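PDB 6QQL: glutamine cyclotransferase from Porphyromonas gingivalis W83, which probably catalyses, as a zinc-dependent glutaminyl-peptide cyclotransferase, the cyclisation of amino-terminal glutamine to pyroglutamate in peptides. Local coordinates for residues A[116-121]-A[282-287]; A[109-114]-A[126-131]; A[205-210]-A[291-296]. All coordinates share one frame; numbering follows the deposited sequence.

Contact 1. Residues A[116-121]-A[282-287]; sequences DQDANP and WHTQRD. With ZN (zinc ion), chain C.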
ATOM      1  N   ASP A 116       7.296 -14.368  11.577  1.00 42.35           N
ATOM      2  CA  ASP A 116       7.643 -14.251  12.993  1.00 35.04           C
ATOM      3  C   ASP A 116       6.497 -14.559  13.935  1.00 36.27           C
ATOM      4  O   ASP A 116       6.726 -14.717  15.140  1.00 38.99           O
ATOM      5  CB  ASP A 116       8.047 -12.834  13.319  1.00 45.92           C
ATOM      6  CG  ASP A 116       9.057 -12.332  12.412  1.00 57.23           C
ATOM      7  OD1 ASP A 116      10.150 -12.920  12.424  1.00 74.56           O
ATOM      8  OD2 ASP A 116       8.736 -11.383  11.672  1.00 51.75           O
ATOM      9  N   GLN A 117       5.265 -14.522  13.442  1.00 26.84           N
ATOM     10  CA  GLN A 117       4.086 -14.627  14.282  1.00 27.29           C
ATOM     11  C   GLN A 117       3.273 -15.863  13.929  1.00 35.70           C
ATOM     12  O   GLN A 117       2.066 -15.898  14.184  1.00 47.53           O
ATOM     13  CB  GLN A 117       3.233 -13.370  14.118  1.00 36.59           C
ATOM     14  CG  GLN A 117       4.021 -12.071  14.130  1.00 42.97           C
ATOM     15  CD  GLN A 117       4.118 -11.478  15.507  1.00 52.38           C
ATOM     16  OE1 GLN A 117       3.170 -11.538  16.289  1.00 60.25           O
ATOM     17  NE2 GLN A 117       5.270 -10.906  15.823  1.00 58.22           N
ATOM     18  N   ASP A 118       3.908 -16.873  13.337  1.00 39.71           N
ATOM     19  CA  ASP A 118       3.213 -18.111  13.013  1.00 36.46           C
ATOM     20  C   ASP A 118       2.834 -18.844  14.288  1.00 39.98           C
ATOM     21  O   ASP A 118       3.573 -18.817  15.276  1.00 39.79           O
ATOM     22  CB  ASP A 118       4.095 -19.005  12.139  1.00 36.64           C
ATOM     23  CG  ASP A 118       3.300 -20.088  11.392  1.00 37.08           C
ATOM     24  OD1 ASP A 118       2.626 -19.769  10.376  1.00 23.11           O
ATOM     25  OD2 ASP A 118       3.363 -21.271  11.820  1.00 44.68           O
ATOM     26  N   ALA A 119       1.670 -19.498  14.264  1.00 49.62           N
ATOM     27  CA  ALA A 119       1.230 -20.239  15.444  1.00 58.62           C
ATOM     28  C   ALA A 119       2.237 -21.309  15.831  1.00 65.50           C
ATOM     29  O   ALA A 119       2.378 -21.628  17.020  1.00 68.00           O
ATOM     30  CB  ALA A 119      -0.139 -20.870  15.201  1.00 60.11           C
ATOM     31  N   ASN A 120       2.955 -21.862  14.839  1.00 65.10           N
ATOM     32  CA  ASN A 120       3.970 -22.879  15.070  1.00 60.69           C
ATOM     33  C   ASN A 120       5.328 -22.205  15.144  1.00 58.81           C
ATOM     34  O   ASN A 120       5.845 -21.766  14.105  1.00 60.80           O
ATOM     35  CB  ASN A 120       3.961 -23.918  13.948  1.00 56.63           C
ATOM     36  CG  ASN A 120       5.154 -24.866  14.018  1.00 55.38           C
ATOM     37  OD1 ASN A 120       5.695 -25.125  15.093  1.00 57.22           O
ATOM     38  ND2 ASN A 120       5.571 -25.378  12.869  1.00 52.20           N
ATOM     39  N   PRO A 121       5.964 -22.138  16.319  1.00 57.89           N
ATOM     40  CA  PRO A 121       7.233 -21.401  16.427  1.00 57.05           C
ATOM     41  C   PRO A 121       8.351 -21.957  15.557  1.00 53.08           C
ATOM     42  O   PRO A 121       9.364 -21.262  15.391  1.00 48.51           O
ATOM     43  CB  PRO A 121       7.576 -21.503  17.921  1.00 56.42           C
ATOM     44  CG  PRO A 121       6.767 -22.654  18.437  1.00 54.40           C
ATOM     45  CD  PRO A 121       5.509 -22.648  17.625  1.00 57.09           C
ATOM     46  N   TRP A 282      -1.380 -12.202   9.784  1.00 37.36           N
ATOM     47  CA  TRP A 282      -0.304 -11.223   9.683  1.00 31.55           C
ATOM     48  C   TRP A 282       1.036 -11.825  10.092  1.00 29.05           C
ATOM     49  O   TRP A 282       1.162 -12.412  11.168  1.00 28.08           O
ATOM     50  CB  TRP A 282      -0.647 -10.022  10.558  1.00 24.58           C
ATOM     51  CG  TRP A 282       0.428  -9.054  10.775  1.00 19.51           C
ATOM     52  CD1 TRP A 282       0.948  -8.190   9.859  1.00 18.69           C
ATOM     53  CD2 TRP A 282       1.108  -8.793  12.014  1.00 38.68           C
ATOM     54  NE1 TRP A 282       1.933  -7.428  10.441  1.00 18.75           N
ATOM     55  CE2 TRP A 282       2.046  -7.771  11.765  1.00 41.71           C
ATOM     56  CE3 TRP A 282       1.016  -9.326  13.307  1.00 36.95           C
ATOM     57  CZ2 TRP A 282       2.889  -7.265  12.769  1.00 23.96           C
ATOM     58  CZ3 TRP A 282       1.867  -8.831  14.299  1.00 21.60           C
ATOM     59  CH2 TRP A 282       2.783  -7.807  14.020  1.00 21.05           C
ATOM     60  N   HIS A 283       2.032 -11.677   9.218  1.00 30.53           N
ATOM     61  CA  HIS A 283       3.374 -12.206   9.450  1.00 31.65           C
ATOM     62  C   HIS A 283       3.297 -13.676   9.860  1.00 42.99           C
ATOM     63  O   HIS A 283       3.959 -14.144  10.789  1.00 48.52           O
ATOM     64  CB  HIS A 283       4.114 -11.350  10.469  1.00 21.04           C
ATOM     65  CG  HIS A 283       4.387  -9.967   9.967  1.00 29.99           C
ATOM     66  ND1 HIS A 283       4.910  -8.973  10.760  1.00 32.61           N
ATOM     67  CD2 HIS A 283       4.199  -9.412   8.745  1.00 39.92           C
ATOM     68  CE1 HIS A 283       5.028  -7.865  10.051  1.00 36.59           C
ATOM     69  NE2 HIS A 283       4.602  -8.102   8.825  1.00 44.50           N
ATOM     70  N   THR A 284       2.522 -14.413   9.071  1.00 41.41           N
ATOM     71  CA  THR A 284       2.060 -15.761   9.339  1.00 33.01           C
ATOM     72  C   THR A 284       2.018 -16.484   8.002  1.00 31.63           C
ATOM     73  O   THR A 284       1.694 -15.882   6.975  1.00 38.70           O
ATOM     74  CB  THR A 284       0.668 -15.722   9.997  1.00 31.65           C
ATOM     75  OG1 THR A 284       0.785 -15.481  11.404  1.00 23.98           O
ATOM     76  CG2 THR A 284      -0.165 -16.966   9.719  1.00 24.23           C
ATOM     77  N   GLN A 285       2.339 -17.772   8.017  1.00 32.36           N
ATOM     78  CA  GLN A 285       2.316 -18.543   6.783  1.00 43.39           C
ATOM     79  C   GLN A 285       0.946 -18.506   6.105  1.00 44.45           C
ATOM     80  O   GLN A 285       0.867 -18.751   4.901  1.00 49.16           O
ATOM     81  CB  GLN A 285       2.746 -19.976   7.088  1.00 47.71           C
ATOM     82  CG  GLN A 285       3.528 -20.667   5.985  1.00 58.74           C
ATOM     83  CD  GLN A 285       3.834 -22.134   6.324  1.00 68.44           C
ATOM     84  OE1 GLN A 285       3.416 -22.637   7.376  1.00 65.79           O
ATOM     85  NE2 GLN A 285       4.567 -22.821   5.433  1.00 65.90           N
ATOM     86  N   ARG A 286      -0.129 -18.198   6.844  1.00 43.45           N
ATOM     87  CA  ARG A 286      -1.461 -18.049   6.254  1.00 39.65           C
ATOM     88  C   ARG A 286      -1.611 -16.768   5.435  1.00 32.05           C
ATOM     89  O   ARG A 286      -2.596 -16.642   4.701  1.00 25.04           O
ATOM     90  CB  ARG A 286      -2.550 -18.108   7.332  1.00 33.22           C
ATOM     91  CG  ARG A 286      -3.115 -19.504   7.644  1.00 33.01           C
ATOM     92  CD  ARG A 286      -2.057 -20.372   8.335  1.00 51.76           C
ATOM     93  NE  ARG A 286      -1.634 -19.847   9.634  1.00 69.01           N
ATOM     94  CZ  ARG A 286      -0.686 -20.383  10.405  1.00 63.77           C
ATOM     95  NH1 ARG A 286      -0.061 -21.494  10.024  1.00 65.77           N
ATOM     96  NH2 ARG A 286      -0.376 -19.810  11.569  1.00 54.05           N
ATOM     97  N   ASP A 287      -0.705 -15.798   5.561  1.00 33.55           N
ATOM     98  CA  ASP A 287      -0.782 -14.679   4.629  1.00 30.11           C
ATOM     99  C   ASP A 287      -0.364 -15.199   3.266  1.00 24.81           C
ATOM    100  O   ASP A 287       0.817 -15.174   2.910  1.00 21.19           O
ATOM    101  CB  ASP A 287       0.064 -13.473   5.080  1.00 28.22           C
ATOM    102  CG  ASP A 287      -0.051 -12.248   4.106  1.00 28.67           C
ATOM    103  OD1 ASP A 287      -0.876 -12.273   3.160  1.00 23.63           O
ATOM    104  OD2 ASP A 287       0.663 -11.237   4.305  1.00 18.14           O
TER
HETATM  105 ZN    ZN C 401       4.170  -6.577   7.477  1.00 92.80          ZN
HETATM  106  O   HOH W   1       2.125 -23.397   9.422  1.00 18.58           O

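Contact 2. Residues A[109-114]-A[126-131]; sequences WDTRPV and ETFDGA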
ATOM      1  N   TRP A 109       5.586  -2.910  -1.372  1.00 30.72           N
ATOM      2  CA  TRP A 109       5.572  -4.119  -2.186  1.00 25.69           C
ATOM      3  C   TRP A 109       6.563  -5.171  -1.719  1.00 21.20           C
ATOM      4  O   TRP A 109       6.572  -6.271  -2.274  1.00 28.40           O
ATOM      5  CB  TRP A 109       5.823  -3.780  -3.672  1.00 21.47           C
ATOM      6  CG  TRP A 109       7.205  -3.259  -4.008  1.00 13.93           C
ATOM      7  CD1 TRP A 109       7.638  -1.971  -3.882  1.00 22.96           C
ATOM      8  CD2 TRP A 109       8.308  -3.994  -4.562  1.00 13.12           C
ATOM      9  NE1 TRP A 109       8.940  -1.861  -4.303  1.00 24.24           N
ATOM     10  CE2 TRP A 109       9.375  -3.089  -4.722  1.00 14.63           C
ATOM     11  CE3 TRP A 109       8.501  -5.327  -4.923  1.00 20.64           C
ATOM     12  CZ2 TRP A 109      10.614  -3.477  -5.227  1.00 14.02           C
ATOM     13  CZ3 TRP A 109       9.729  -5.708  -5.420  1.00 16.61           C
ATOM     14  CH2 TRP A 109      10.772  -4.785  -5.566  1.00 14.43           C
ATOM     15  N   ASP A 110       7.375  -4.887  -0.704  1.00 21.73           N
ATOM     16  CA  ASP A 110       8.305  -5.896  -0.218  1.00 19.91           C
ATOM     17  C   ASP A 110       7.551  -6.903   0.637  1.00 25.94           C
ATOM     18  O   ASP A 110       6.408  -6.676   1.041  1.00 28.65           O
ATOM     19  CB  ASP A 110       9.470  -5.269   0.575  1.00 22.00           C
ATOM     20  CG  ASP A 110       9.012  -4.345   1.714  1.00 25.90           C
ATOM     21  OD1 ASP A 110       8.280  -3.380   1.441  1.00 34.65           O
ATOM     22  OD2 ASP A 110       9.417  -4.544   2.878  1.00 29.85           O
ATOM     23  N   THR A 111       8.185  -8.041   0.882  1.00 23.44           N
ATOM     24  CA  THR A 111       7.653  -9.039   1.797  1.00 15.76           C
ATOM     25  C   THR A 111       8.590  -9.148   2.989  1.00 22.59           C
ATOM     26  O   THR A 111       9.811  -9.045   2.839  1.00 37.27           O
ATOM     27  CB  THR A 111       7.499 -10.404   1.112  1.00 26.87           C
ATOM     28  OG1 THR A 111       6.752 -10.251  -0.110  1.00 16.68           O
ATOM     29  CG2 THR A 111       6.813 -11.429   2.056  1.00 15.60           C
ATOM     30  N   ARG A 112       8.008  -9.280   4.174  1.00 26.79           N
ATOM     31  CA  ARG A 112       8.796  -9.570   5.359  1.00 25.18           C
ATOM     32  C   ARG A 112       9.484 -10.925   5.191  1.00 20.06           C
ATOM     33  O   ARG A 112       8.873 -11.864   4.676  1.00 22.27           O
ATOM     34  CB  ARG A 112       7.906  -9.562   6.603  1.00 16.69           C
ATOM     35  CG  ARG A 112       8.643  -9.874   7.901  1.00 22.10           C
ATOM     36  CD  ARG A 112       7.940  -9.231   9.068  1.00 24.61           C
ATOM     37  NE  ARG A 112       8.639  -9.354  10.346  1.00 29.04           N
ATOM     38  CZ  ARG A 112       9.683  -8.611  10.706  1.00 27.91           C
ATOM     39  NH1 ARG A 112      10.176  -7.707   9.864  1.00 32.49           N
ATOM     40  NH2 ARG A 112      10.240  -8.778  11.901  1.00 20.83           N
ATOM     41  N   PRO A 113      10.754 -11.056   5.587  1.00 18.44           N
ATOM     42  CA  PRO A 113      11.513 -12.278   5.282  1.00 26.42           C
ATOM     43  C   PRO A 113      11.126 -13.492   6.106  1.00 28.97           C
ATOM     44  O   PRO A 113      11.673 -14.580   5.868  1.00 29.79           O
ATOM     45  CB  PRO A 113      12.959 -11.871   5.607  1.00 30.43           C
ATOM     46  CG  PRO A 113      12.961 -10.392   5.666  1.00 23.83           C
ATOM     47  CD  PRO A 113      11.618 -10.015   6.170  1.00 19.63           C
ATOM     48  N   VAL A 114      10.219 -13.339   7.066  1.00 37.75           N
ATOM     49  CA  VAL A 114       9.920 -14.380   8.042  1.00 43.28           C
ATOM     50  C   VAL A 114       8.489 -14.225   8.507  1.00 56.39           C
ATOM     51  O   VAL A 114       7.989 -13.103   8.637  1.00 59.28           O
ATOM     52  CB  VAL A 114      10.848 -14.288   9.262  1.00 22.24           C
ATOM     53  CG1 VAL A 114      12.162 -14.964   8.962  1.00 36.76           C
ATOM     54  CG2 VAL A 114      11.055 -12.824   9.591  1.00 21.70           C
ATOM     55  N   GLU A 126      11.197 -19.255   8.584  1.00 43.75           N
ATOM     56  CA  GLU A 126      10.817 -19.522   7.200  1.00 47.56           C
ATOM     57  C   GLU A 126      10.054 -18.353   6.584  1.00 48.08           C
ATOM     58  O   GLU A 126       9.689 -17.384   7.253  1.00 52.55           O
ATOM     59  CB  GLU A 126      10.000 -20.815   7.109  1.00 48.23           C
ATOM     60  CG  GLU A 126      10.625 -21.966   7.883  1.00 63.76           C
ATOM     61  CD  GLU A 126      11.916 -22.480   7.234  1.00 72.62           C
ATOM     62  OE1 GLU A 126      11.934 -22.659   5.996  1.00 72.70           O
ATOM     63  OE2 GLU A 126      12.925 -22.674   7.953  1.00 72.45           O
ATOM     64  N   THR A 127       9.862 -18.437   5.271  1.00 42.72           N
ATOM     65  CA  THR A 127       9.267 -17.363   4.490  1.00 47.03           C
ATOM     66  C   THR A 127       7.776 -17.601   4.229  1.00 47.61           C
ATOM     67  O   THR A 127       7.253 -18.714   4.384  1.00 40.66           O
ATOM     68  CB  THR A 127      10.016 -17.189   3.163  1.00 34.60           C
ATOM     69  OG1 THR A 127       9.820 -18.343   2.335  1.00 32.15           O
ATOM     70  CG2 THR A 127      11.488 -16.988   3.420  1.00 25.51           C
ATOM     71  N   PHE A 128       7.084 -16.513   3.868  1.00 38.20           N
ATOM     72  CA  PHE A 128       5.664 -16.566   3.537  1.00 35.82           C
ATOM     73  C   PHE A 128       5.398 -15.710   2.299  1.00 17.73           C
ATOM     74  O   PHE A 128       6.273 -14.991   1.818  1.00 17.45           O
ATOM     75  CB  PHE A 128       4.787 -16.137   4.729  1.00 27.97           C
ATOM     76  CG  PHE A 128       4.892 -14.680   5.089  1.00 39.75           C
ATOM     77  CD1 PHE A 128       5.993 -14.196   5.776  1.00 46.14           C
ATOM     78  CD2 PHE A 128       3.861 -13.797   4.779  1.00 43.91           C
ATOM     79  CE1 PHE A 128       6.072 -12.847   6.124  1.00 43.34           C
ATOM     80  CE2 PHE A 128       3.937 -12.457   5.127  1.00 39.22           C
ATOM     81  CZ  PHE A 128       5.042 -11.984   5.800  1.00 39.28           C
ATOM     82  N   ASP A 129       4.177 -15.811   1.767  1.00 17.35           N
ATOM     83  CA  ASP A 129       3.871 -15.224   0.466  1.00 19.00           C
ATOM     84  C   ASP A 129       3.583 -13.730   0.550  1.00 22.35           C
ATOM     85  O   ASP A 129       3.807 -13.006  -0.428  1.00 15.27           O
ATOM     86  CB  ASP A 129       2.666 -15.925  -0.169  1.00 24.44           C
ATOM     87  CG  ASP A 129       2.995 -17.314  -0.712  1.00 41.49           C
ATOM     88  OD1 ASP A 129       4.188 -17.703  -0.742  1.00 18.52           O
ATOM     89  OD2 ASP A 129       2.034 -18.012  -1.118  1.00 54.25           O
ATOM     90  N   GLY A 130       3.047 -13.266   1.681  1.00 23.98           N
ATOM     91  CA  GLY A 130       2.620 -11.889   1.827  1.00 25.10           C
ATOM     92  C   GLY A 130       1.630 -11.454   0.764  1.00 24.02           C
ATOM     93  O   GLY A 130       1.753 -10.363   0.196  1.00 30.62           O
ATOM     94  N   ALA A 131       0.631 -12.286   0.489  1.00 14.53           N
ATOM     95  CA  ALA A 131      -0.376 -11.891  -0.480  1.00 14.27           C
ATOM     96  C   ALA A 131      -1.140 -10.662   0.007  1.00 32.74           C
ATOM     97  O   ALA A 131      -1.402  -9.735  -0.772  1.00 13.33           O
ATOM     98  CB  ALA A 131      -1.315 -13.061  -0.775  1.00 14.91           C
TER

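Contact 3. Residues A[205-210]-A[291-296]; sequences GAKGAT and IIDKNV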
ATOM      1  N   GLY A 205      -6.871  -6.893   1.494  1.00 37.59           N
ATOM      2  CA  GLY A 205      -7.415  -8.026   0.759  1.00 33.89           C
ATOM      3  C   GLY A 205      -7.852  -9.233   1.574  1.00 25.83           C
ATOM      4  O   GLY A 205      -8.385 -10.194   1.016  1.00 22.49           O
ATOM      5  N   ALA A 206      -7.624  -9.227   2.882  1.00 26.10           N
ATOM      6  CA  ALA A 206      -7.961 -10.401   3.670  1.00 29.86           C
ATOM      7  C   ALA A 206      -9.469 -10.478   3.869  1.00 32.70           C
ATOM      8  O   ALA A 206     -10.143  -9.456   4.000  1.00 29.94           O
ATOM      9  CB  ALA A 206      -7.239 -10.387   5.017  1.00 17.76           C
ATOM     10  N   LYS A 207     -10.004 -11.695   3.787  1.00 35.48           N
ATOM     11  CA  LYS A 207     -11.416 -11.907   4.036  1.00 18.13           C
ATOM     12  C   LYS A 207     -11.781 -11.424   5.427  1.00 18.77           C
ATOM     13  O   LYS A 207     -11.039 -11.633   6.391  1.00 19.14           O
ATOM     14  CB  LYS A 207     -11.760 -13.380   3.872  1.00 18.39           C
ATOM     15  CG  LYS A 207     -13.120 -13.735   4.381  1.00 18.97           C
ATOM     16  CD  LYS A 207     -13.409 -15.223   4.313  1.00 19.34           C
ATOM     17  CE  LYS A 207     -14.758 -15.440   3.658  1.00 29.87           C
ATOM     18  NZ  LYS A 207     -14.917 -16.826   3.192  1.00 40.65           N
ATOM     19  N   GLY A 208     -12.914 -10.728   5.511  1.00 24.16           N
ATOM     20  CA  GLY A 208     -13.415 -10.219   6.780  1.00 21.65           C
ATOM     21  C   GLY A 208     -12.656  -9.053   7.372  1.00 20.38           C
ATOM     22  O   GLY A 208     -12.831  -8.751   8.553  1.00 20.08           O
ATOM     23  N   ALA A 209     -11.831  -8.380   6.573  1.00 29.90           N
ATOM     24  CA  ALA A 209     -11.038  -7.252   7.051  1.00 33.93           C
ATOM     25  C   ALA A 209     -11.912  -6.130   7.604  1.00 27.21           C
ATOM     26  O   ALA A 209     -13.035  -5.902   7.140  1.00 30.52           O
ATOM     27  CB  ALA A 209     -10.163  -6.708   5.922  1.00 30.68           C
ATOM     28  N   THR A 210     -11.353  -5.384   8.561  1.00 23.57           N
ATOM     29  CA  THR A 210     -12.034  -4.262   9.209  1.00 19.84           C
ATOM     30  C   THR A 210     -11.160  -3.025   9.076  1.00 25.83           C
ATOM     31  O   THR A 210     -10.023  -3.011   9.562  1.00 31.23           O
ATOM     32  CB  THR A 210     -12.296  -4.543  10.700  1.00 20.65           C
ATOM     33  OG1 THR A 210     -11.061  -4.806  11.373  1.00 20.81           O
ATOM     34  CG2 THR A 210     -13.180  -5.755  10.895  1.00 21.00           C
ATOM     35  N   ILE A 291      -6.043 -16.538   1.677  1.00 41.21           N
ATOM     36  CA  ILE A 291      -6.711 -15.613   2.583  1.00 24.33           C
ATOM     37  C   ILE A 291      -7.428 -14.481   1.862  1.00 22.66           C
ATOM     38  O   ILE A 291      -8.308 -13.847   2.461  1.00 20.14           O
ATOM     39  CB  ILE A 291      -5.693 -15.016   3.570  1.00 27.33           C
ATOM     40  CG1 ILE A 291      -6.354 -14.711   4.899  1.00 24.38           C
ATOM     41  CG2 ILE A 291      -5.024 -13.755   3.002  1.00 36.13           C
ATOM     42  CD1 ILE A 291      -6.262 -15.845   5.862  1.00 35.13           C
ATOM     43  N   ILE A 292      -7.114 -14.249   0.587  1.00 19.79           N
ATOM     44  CA  ILE A 292      -7.584 -13.072  -0.141  1.00 22.23           C
ATOM     45  C   ILE A 292      -9.050 -13.230  -0.536  1.00 28.03           C
ATOM     46  O   ILE A 292      -9.452 -14.253  -1.103  1.00 34.02           O
ATOM     47  CB  ILE A 292      -6.715 -12.827  -1.377  1.00 18.62           C
ATOM     48  CG1 ILE A 292      -5.254 -12.608  -0.968  1.00 18.27           C
ATOM     49  CG2 ILE A 292      -7.237 -11.621  -2.144  1.00 18.03           C
ATOM     50  CD1 ILE A 292      -4.996 -11.342  -0.220  1.00 17.58           C
ATOM     51  N   ASP A 293      -9.850 -12.201  -0.266  1.00 24.58           N
ATOM     52  CA  ASP A 293     -11.255 -12.162  -0.644  1.00 22.72           C
ATOM     53  C   ASP A 293     -11.461 -11.103  -1.726  1.00 35.46           C
ATOM     54  O   ASP A 293     -11.273  -9.904  -1.470  1.00 34.59           O
ATOM     55  CB  ASP A 293     -12.099 -11.877   0.601  1.00 24.89           C
ATOM     56  CG  ASP A 293     -13.604 -11.818   0.323  1.00 41.24           C
ATOM     57  OD1 ASP A 293     -14.035 -11.784  -0.858  1.00 48.17           O
ATOM     58  OD2 ASP A 293     -14.369 -11.793   1.317  1.00 53.36           O
ATOM     59  N   LYS A 294     -11.936 -11.541  -2.904  1.00 35.18           N
ATOM     60  CA  LYS A 294     -12.190 -10.606  -3.998  1.00 25.71           C
ATOM     61  C   LYS A 294     -13.135  -9.502  -3.560  1.00 22.77           C
ATOM     62  O   LYS A 294     -12.962  -8.344  -3.958  1.00 26.10           O
ATOM     63  CB  LYS A 294     -12.797 -11.338  -5.208  1.00 29.92           C
ATOM     64  CG  LYS A 294     -11.837 -12.159  -6.045  1.00 34.15           C
ATOM     65  CD  LYS A 294     -12.448 -12.640  -7.363  1.00 40.35           C
ATOM     66  CE  LYS A 294     -11.542 -13.709  -8.040  1.00 41.64           C
ATOM     67  NZ  LYS A 294     -12.204 -14.602  -9.059  1.00 41.12           N
ATOM     68  N   ASN A 295     -14.086  -9.817  -2.680  1.00 25.30           N
ATOM     69  CA  ASN A 295     -15.052  -8.799  -2.265  1.00 30.12           C
ATOM     70  C   ASN A 295     -14.372  -7.704  -1.459  1.00 31.61           C
ATOM     71  O   ASN A 295     -14.697  -6.520  -1.602  1.00 29.64           O
ATOM     72  CB  ASN A 295     -16.188  -9.432  -1.461  1.00 28.78           C
ATOM     73  CG  ASN A 295     -17.109 -10.294  -2.324  1.00 25.96           C
ATOM     74  OD1 ASN A 295     -17.465 -11.426  -1.959  1.00 22.13           O
ATOM     75  ND2 ASN A 295     -17.504  -9.753  -3.473  1.00 26.45           N
ATOM     76  N   VAL A 296     -13.412  -8.076  -0.619  1.00 28.57           N
ATOM     77  CA  VAL A 296     -12.676  -7.069   0.122  1.00 17.88           C
ATOM     78  C   VAL A 296     -11.817  -6.246  -0.832  1.00 22.61           C
ATOM     79  O   VAL A 296     -11.777  -5.016  -0.743  1.00 16.88           O
ATOM     80  CB  VAL A 296     -11.859  -7.730   1.241  1.00 17.91           C
ATOM     81  CG1 VAL A 296     -11.197  -6.694   2.086  1.00 17.42           C
ATOM     82  CG2 VAL A 296     -12.771  -8.536   2.100  1.00 40.52           C
TER

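Contact 1. Residues A[116-121]-A[282-287]
OD1 of Asp-118 is gripped by two consecutive residues of the facing loop. Gln-285 gives it a backbone N-H, N of Gln-285 to OD1 of Asp-118 3.1 Å at an N-H...O angle of 156°, which meets the anti side of the carboxylate close to its plane. Arg-286 adds a salt bridge of a different character. Its chain bends at chi2 and chi3, the two side chains cross at about a right angle with their flat ends turned 44° against each other, and NH1 of Arg-286 ends 3.2 Å from OD1 of Asp-118. Because OD1 lies over the guanidinium face, the attraction is one of charge and no N-H is aimed at it. The other oxygen, OD2 of Asp-118, turns back to its own chain and accepts from the N of Asn-120 at 3.1 Å, closing an Asx turn. One carboxylate thus ties the loop 116-121 to itself and to the middle residues of the type I turn 284-287.

In this peptidase M28 family fold, a loop following strand 102-108 meets the backbone of a zinc ligand. Gln-117 N donates to the carbonyl O of His-283 at 3.0 Å, and from that same residue the imidazole NE2 reaches the zinc ion at 2.1 Å. Asp-133 and Asp-167 bind the same ion, while Tyr-171 holds ND1 of His-283.

The aliphatic part of Gln-117 runs beside His-283, with CG 3.7 Å from CB of the histidine. Chi1 of Gln-117, -44°, sets CG beside its own backbone N. A bend at chi2 then carries the amide obliquely to the indole of Trp-282, where CD of Gln-117 lies 3.7 Å from CZ3. NE1 of that indole sits above the centre of the His-283 ring, flanking the zinc ligand on one face. Asp-116 directs OD2 to Arg-112 in a salt bridge.

Contact 2. Residues A[109-114]-A[126-131]
Phe-128 pushes its ring against the loop 109-114, and the dense half of this contact gathers around it. Thr-111 lays CG2 over one face, toward the rim, with the methyl 4.2 Å from CZ of Phe-128. Carbonyl O of Val-114 comes instead to the ring edge, 3.2 Å from CE1 of Phe-128, and CB of Arg-112 packs 3.8 Å from the same carbon. Phe-128 has its CG between the backbone N and carbonyl carbon (chi1 69°), a rotamer that swings the ring across to the opposing chain rather than along its own. Beyond CB, Arg-112 departs in an extended chain, and its NH1 bonds to the carbonyls of Asp-167 and Gly-169 near the zinc site.

Toward Glu-126 and Thr-127, both exposed, the contact thins into backbone and methyl touches. Val-114 CA directs its hydrogen at the O of Glu-126, 3.1 Å away, and CG2 of Thr-127 meets the O of Pro-113 at 3.4 Å. At Glu-126 CB is directed away from the other segment, and its backbone bonds to Cys-115.

Both segments belong to the connection that leaves strand 102-108 and enters helix 131-149, running in roughly opposite directions. Gly-130 is the N-cap residue of that helix, Arg-46 gives its backbone N-H to OG1 of Thr-111, and helix 30-42 packs on Asp-129 and Ala-131.

Contact 3. Residues A[205-210]-A[291-296]
Lys-207 and Asp-293 meet at their bases and then part, their side chains slanting across one another. CB of Lys-207 lies 3.6 Å from CB of Asp-293, yet NZ of the lysine and OD2 of the aspartate remain 5.4 Å apart, with no contact between the charges. The carboxylate is engaged elsewhere: chi1 of Asp-293, 180°, turns it back over the start of its own helix. There OD1 of Asp-293 accepts from Asn-295 N at 2.7 Å, the donor standing above the carboxylate plane, which makes Asp-293 a side-chain N-cap.

Val-296, at the first turn of the helix, points both methyls at the opposing turn. CG1 of Val-296 rests 4.0 Å from Ala-209 CB, whereas its CG2 approaches the carbonyl O of Ala-206 at 3.4 Å. Ile-292 turns the other way, but its CD1 curls back to within 3.8 Å of Gly-205 O.

Two backbone hydrogen bonds join the segments. Asp-293 N donates to Gly-205 O at 2.8 Å and Lys-207 N to Ile-291 O at 3.0 Å, so the backbones of Ala-206 and Ile-292 are joined by a single beta bridge. A type II turn begins at the bridge residue Ala-206 and ends at Ala-209, with Gly-208 at positive phi.

The bridge joins the connection between strands 197-202 and 211-213 to the entrance of helix 294-311, while Ile-292 and Ala-206 pack on the beginning of helix 131-149.

Overall arrangement
The three contacts form a chain of loop packing around the start of helix 131-149, on whose first turn the zinc ligand Asp-133 lies. Contacts 1 and 2, centres about 10 Å apart, interlock along the sequence and meet beside the metal: CE1 of His-283 lies 3.4 Å from CD of Arg-112, and the carboxylate of Asp-287 binds the backbone N atoms of Asp-132 and Asp-133. Contact 3 lies about 18 Å from each of the others, centre to centre. It reaches contact 1 where Arg-286 O meets Ile-291 CB at 3.7 Å, and contact 2 through Ile-292 against Ala-131. Its Ala-206 side chain remains about 12 Å from the zinc.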